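Side-chain contacts in carboxypeptidase 1 (Deinococcus radiodurans str. R1, PDB 5GIV), which probably removes amino acids one at a time from the C-terminus of peptides, with broad specificity, as a zinc-dependent metallocarboxypeptidase of the M32 family: residues 150-155 with 159-164; 308-313 with 497-502. One frame throughout, in Å; residues are numbered along the deposited sequence.

Contact 1 comes first along the chain and closes before contact 2 opens. The two lie on opposite sides of the chain's centre, with their own centres about 39 Å apart. Their nearest atoms are about 21 Å apart, so they do not touch. Contact 1 is the loop after helix 128-147 meeting the short helix 155-163. Contact 2 joins helix 310-323 to helix 487-501. Helix 169-193 borders both, through Ile160 in contact 1 and through Tyr497 and Tyr501 in contact 2. In this mostly helical M32 fold, contact 1 is thus local to the start of one helix, while contact 2 ties the C-terminal helix to an earlier part of the chain. Both lie away from the zinc site of His266, His270 and Glu296.

Contact 1 (150-155 with 159-164); sequences PEFGDP and YINESD
Phe152 and Asn161 meet where a loop folds back on the helix it leads into, and Asp154 is the N-cap of that helix. The capping bond runs from Leu156 N to Asp154 OD1. Asn161 can be followed outward from the helix. Asn161 CB lies 3.6 Å from Phe152 CE1. Asn161 CG comes next, 3.7 Å from Phe152 CZ. At the tip, Asn161 ND2 reaches Phe152 CZ at 3.3 Å. Asn161 CG stands anti to the backbone N (chi1 174°), which carries the amide outward along the ring's far end. The amide and ring planes are 35° apart, and the two side chains cross at about a right angle. The other amide atom, Asn161 OD1, accepts from Gly166 N, which would limit rotation of the group. An alanine in place of Phe152 would remove the ring and is likely to open a gap beside Asn161 CB and take away the neighbour of Asn161 ND2. Nearer the start of the helix, Tyr159 turns towards helix 128-147, where its OH bonds to Ser142 O. Pro155 O takes a weak helical i to i+4 bond from Tyr159 N at 3.3 Å, and it also lies 3.4 Å from Tyr159 CD2.

Contact 2 (308-313 with 497-502); sequences RSRAFW and YGELYG
A surface salt bridge between Arg310 and Glu499 joins the first turn of helix 310-323 to the C-terminal part of helix 487-501. It links parts of the chain far apart in sequence. Glu499 OE1 comes to the edge of the guanidinium, near its plane, on the NH2 side. The modelled spacing of Arg310 NH2 and Glu499 OE1 is too short to be trusted, so the exact places of these two atoms are doubtful. Of the two carboxylate oxygens, OE1 and not OE2 is the nearer to the guanidinium. The carboxylate is turned 41° from the guanidinium plane. Both side chains leave their helices with CG anti to the backbone N. Glu499 then bends at chi2 (-90°), which brings its carboxylate round to the arginine. The other terminal nitrogen, Arg310 NH1, forms a salt bridge with Glu334 OE1 of helix 333-339. Two acids, Glu499 and Glu334, thus meet different terminal nitrogens of one guanidinium. Just before the arginine, Ser309 caps the helix, with Ser309 OG accepting from Phe312 N at 3.3 Å. Helix 333-339 lies close to both partners' helices: Tyr337 touches Arg310 from one and Leu500 from the other.

Contact 1 (150-155 with 159-164)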
# COMPACT_ATOMS: atom_id res chain seq x y z
N PRO A 150 13.58 28.99 -22.36
CA PRO A 150 14.71 29.67 -23.01
C PRO A 150 15.53 30.53 -22.07
O PRO A 150 16.64 30.93 -22.45
CB PRO A 150 14.03 30.53 -24.09
CG PRO A 150 12.65 30.75 -23.56
CD PRO A 150 12.28 29.49 -22.84
N GLU A 151 15.05 30.84 -20.87
CA GLU A 151 15.90 31.57 -19.93
C GLU A 151 17.18 30.81 -19.60
O GLU A 151 18.11 31.41 -19.05
CB GLU A 151 15.14 31.89 -18.65
CG GLU A 151 14.42 30.71 -18.04
CD GLU A 151 13.06 30.53 -18.67
OE1 GLU A 151 12.04 30.51 -17.94
OE2 GLU A 151 13.02 30.44 -19.92
N PHE A 152 17.27 29.53 -19.93
CA PHE A 152 18.52 28.77 -19.82
C PHE A 152 19.06 28.61 -21.24
O PHE A 152 18.56 27.79 -22.01
CB PHE A 152 18.31 27.42 -19.14
CG PHE A 152 17.73 27.52 -17.77
CD1 PHE A 152 18.55 27.76 -16.68
CD2 PHE A 152 16.36 27.40 -17.58
CE1 PHE A 152 18.02 27.87 -15.40
CE2 PHE A 152 15.82 27.51 -16.31
CZ PHE A 152 16.65 27.74 -15.22
N GLY A 153 20.06 29.43 -21.58
CA GLY A 153 20.65 29.32 -22.90
C GLY A 153 21.14 27.91 -23.20
O GLY A 153 20.93 27.39 -24.30
N ASP A 154 21.79 27.28 -22.23
CA ASP A 154 22.27 25.91 -22.34
C ASP A 154 21.23 24.94 -21.79
O ASP A 154 20.84 25.07 -20.63
CB ASP A 154 23.59 25.76 -21.58
CG ASP A 154 24.23 24.41 -21.78
OD1 ASP A 154 23.51 23.43 -22.09
OD2 ASP A 154 25.47 24.32 -21.65
N PRO A 155 20.74 23.99 -22.59
CA PRO A 155 19.72 23.07 -22.06
C PRO A 155 20.19 22.29 -20.84
O PRO A 155 19.38 21.96 -19.96
CB PRO A 155 19.44 22.12 -23.24
CG PRO A 155 20.01 22.80 -24.43
CD PRO A 155 21.15 23.64 -23.95
N TYR A 159 18.46 21.54 -16.78
CA TYR A 159 18.37 20.34 -15.96
C TYR A 159 19.18 20.47 -14.67
O TYR A 159 18.73 20.02 -13.61
CB TYR A 159 18.80 19.11 -16.77
CG TYR A 159 17.76 18.75 -17.79
CD1 TYR A 159 16.53 18.23 -17.40
CD2 TYR A 159 17.98 18.96 -19.15
CE1 TYR A 159 15.56 17.93 -18.32
CE2 TYR A 159 17.01 18.66 -20.08
CZ TYR A 159 15.80 18.15 -19.66
OH TYR A 159 14.83 17.84 -20.58
N ILE A 160 20.36 21.07 -14.74
CA ILE A 160 21.11 21.28 -13.50
C ILE A 160 20.29 22.11 -12.52
O ILE A 160 20.21 21.78 -11.33
CB ILE A 160 22.47 21.94 -13.81
CG1 ILE A 160 23.35 20.97 -14.60
CG2 ILE A 160 23.18 22.36 -12.51
CD1 ILE A 160 24.69 21.53 -14.99
N ASN A 161 19.63 23.16 -13.01
CA ASN A 161 18.83 24.01 -12.13
C ASN A 161 17.56 23.30 -11.65
O ASN A 161 17.12 23.51 -10.52
CB ASN A 161 18.47 25.32 -12.85
CG ASN A 161 17.51 26.18 -12.03
OD1 ASN A 161 17.92 26.88 -11.11
ND2 ASN A 161 16.23 26.13 -12.38
N GLU A 162 16.97 22.47 -12.51
CA GLU A 162 15.81 21.69 -12.08
C GLU A 162 16.16 20.80 -10.89
O GLU A 162 15.35 20.61 -9.99
CB GLU A 162 15.29 20.85 -13.25
CG GLU A 162 13.86 20.39 -13.10
CD GLU A 162 12.87 21.55 -13.18
OE1 GLU A 162 13.25 22.62 -13.71
OE2 GLU A 162 11.71 21.38 -12.71
N SER A 163 17.38 20.26 -10.88
CA SER A 163 17.82 19.43 -9.78
C SER A 163 18.16 20.28 -8.55
O SER A 163 17.77 19.94 -7.43
CB SER A 163 19.02 18.58 -10.22
OG SER A 163 19.67 17.97 -9.12
N ASP A 164 18.91 21.36 -8.74
CA ASP A 164 19.32 22.22 -7.62
C ASP A 164 19.15 23.68 -8.02
O ASP A 164 20.00 24.23 -8.73
CB ASP A 164 20.76 21.93 -7.20
CG ASP A 164 20.93 20.53 -6.65
OD1 ASP A 164 21.19 19.60 -7.44
OD2 ASP A 164 20.77 20.37 -5.43

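Contact 2 (308-313 with 497-502)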
# COMPACT_ATOMS: atom_id res chain seq x y z
N ARG A 308 29.46 5.51 9.33
CA ARG A 308 30.76 4.88 9.10
C ARG A 308 31.84 5.44 10.01
O ARG A 308 33.03 5.16 9.79
CB ARG A 308 31.16 5.03 7.63
CG ARG A 308 30.22 4.29 6.68
CD ARG A 308 30.63 4.46 5.23
NE ARG A 308 29.53 4.11 4.33
CZ ARG A 308 29.29 2.88 3.87
NH1 ARG A 308 30.09 1.88 4.20
NH2 ARG A 308 28.25 2.68 3.07
N SER A 309 31.47 6.20 11.03
CA SER A 309 32.45 6.83 11.90
C SER A 309 32.87 5.85 13.00
O SER A 309 32.18 4.88 13.29
CB SER A 309 31.89 8.10 12.53
OG SER A 309 30.90 7.78 13.48
N ARG A 310 34.02 6.14 13.61
CA ARG A 310 34.47 5.28 14.70
C ARG A 310 33.50 5.34 15.88
O ARG A 310 33.22 4.31 16.52
CB ARG A 310 35.89 5.64 15.13
CG ARG A 310 36.57 4.51 15.86
CD ARG A 310 38.10 4.64 15.98
NE ARG A 310 38.73 5.56 15.03
CZ ARG A 310 39.85 5.30 14.36
NH1 ARG A 310 40.48 4.14 14.54
NH2 ARG A 310 40.35 6.20 13.52
N ALA A 311 32.96 6.52 16.17
CA ALA A 311 32.05 6.66 17.31
C ALA A 311 30.81 5.80 17.13
O ALA A 311 30.26 5.28 18.12
CB ALA A 311 31.66 8.13 17.49
N PHE A 312 30.32 5.66 15.90
CA PHE A 312 29.14 4.84 15.64
C PHE A 312 29.37 3.40 16.10
O PHE A 312 28.51 2.80 16.75
CB PHE A 312 28.78 4.90 14.16
CG PHE A 312 27.59 4.07 13.78
CD1 PHE A 312 27.71 2.71 13.54
CD2 PHE A 312 26.34 4.66 13.64
CE1 PHE A 312 26.62 1.96 13.19
CE2 PHE A 312 25.23 3.91 13.28
CZ PHE A 312 25.37 2.56 13.06
N TRP A 313 30.52 2.82 15.75
CA TRP A 313 30.75 1.42 16.08
C TRP A 313 31.18 1.22 17.53
O TRP A 313 30.94 0.14 18.10
CB TRP A 313 31.77 0.82 15.10
CG TRP A 313 31.13 0.58 13.79
CD1 TRP A 313 31.31 1.29 12.64
CD2 TRP A 313 30.13 -0.40 13.49
NE1 TRP A 313 30.50 0.80 11.64
CE2 TRP A 313 29.77 -0.25 12.14
CE3 TRP A 313 29.51 -1.41 14.24
CZ2 TRP A 313 28.82 -1.06 11.52
CZ3 TRP A 313 28.56 -2.22 13.62
CH2 TRP A 313 28.23 -2.04 12.27
N TYR A 497 40.59 9.01 5.90
CA TYR A 497 41.31 7.96 5.18
C TYR A 497 42.81 8.10 5.33
O TYR A 497 43.53 7.09 5.31
CB TYR A 497 40.88 7.97 3.72
CG TYR A 497 39.49 7.41 3.59
CD1 TYR A 497 38.37 8.23 3.68
CD2 TYR A 497 39.29 6.04 3.46
CE1 TYR A 497 37.10 7.70 3.61
CE2 TYR A 497 38.03 5.50 3.40
CZ TYR A 497 36.94 6.33 3.46
OH TYR A 497 35.68 5.78 3.40
N GLY A 498 43.31 9.32 5.52
CA GLY A 498 44.70 9.47 5.90
C GLY A 498 45.04 8.69 7.16
O GLY A 498 46.08 8.04 7.23
N GLU A 499 44.14 8.70 8.14
CA GLU A 499 44.39 8.01 9.40
C GLU A 499 44.09 6.51 9.31
O GLU A 499 44.74 5.72 10.00
CB GLU A 499 43.58 8.65 10.52
CG GLU A 499 44.05 8.28 11.92
CD GLU A 499 43.37 7.03 12.47
OE1 GLU A 499 42.13 6.92 12.32
OE2 GLU A 499 44.07 6.16 13.04
N LEU A 500 43.12 6.12 8.48
CA LEU A 500 42.79 4.70 8.34
C LEU A 500 43.91 3.94 7.65
O LEU A 500 44.27 2.83 8.07
CB LEU A 500 41.49 4.52 7.57
CG LEU A 500 40.19 4.42 8.37
CD1 LEU A 500 38.98 4.59 7.48
CD2 LEU A 500 40.12 3.08 9.10
N TYR A 501 44.50 4.52 6.61
CA TYR A 501 45.45 3.82 5.75
C TYR A 501 46.88 4.32 5.88
O TYR A 501 47.75 3.85 5.13
CB TYR A 501 45.00 3.90 4.29
CG TYR A 501 43.70 3.17 4.07
CD1 TYR A 501 42.48 3.76 4.39
CD2 TYR A 501 43.70 1.86 3.62
CE1 TYR A 501 41.29 3.06 4.22
CE2 TYR A 501 42.53 1.16 3.45
CZ TYR A 501 41.33 1.76 3.74
OH TYR A 501 40.17 1.04 3.57
N GLY A 502 47.15 5.26 6.78
CA GLY A 502 48.50 5.81 6.87
C GLY A 502 48.96 6.45 5.59
O GLY A 502 50.09 6.21 5.15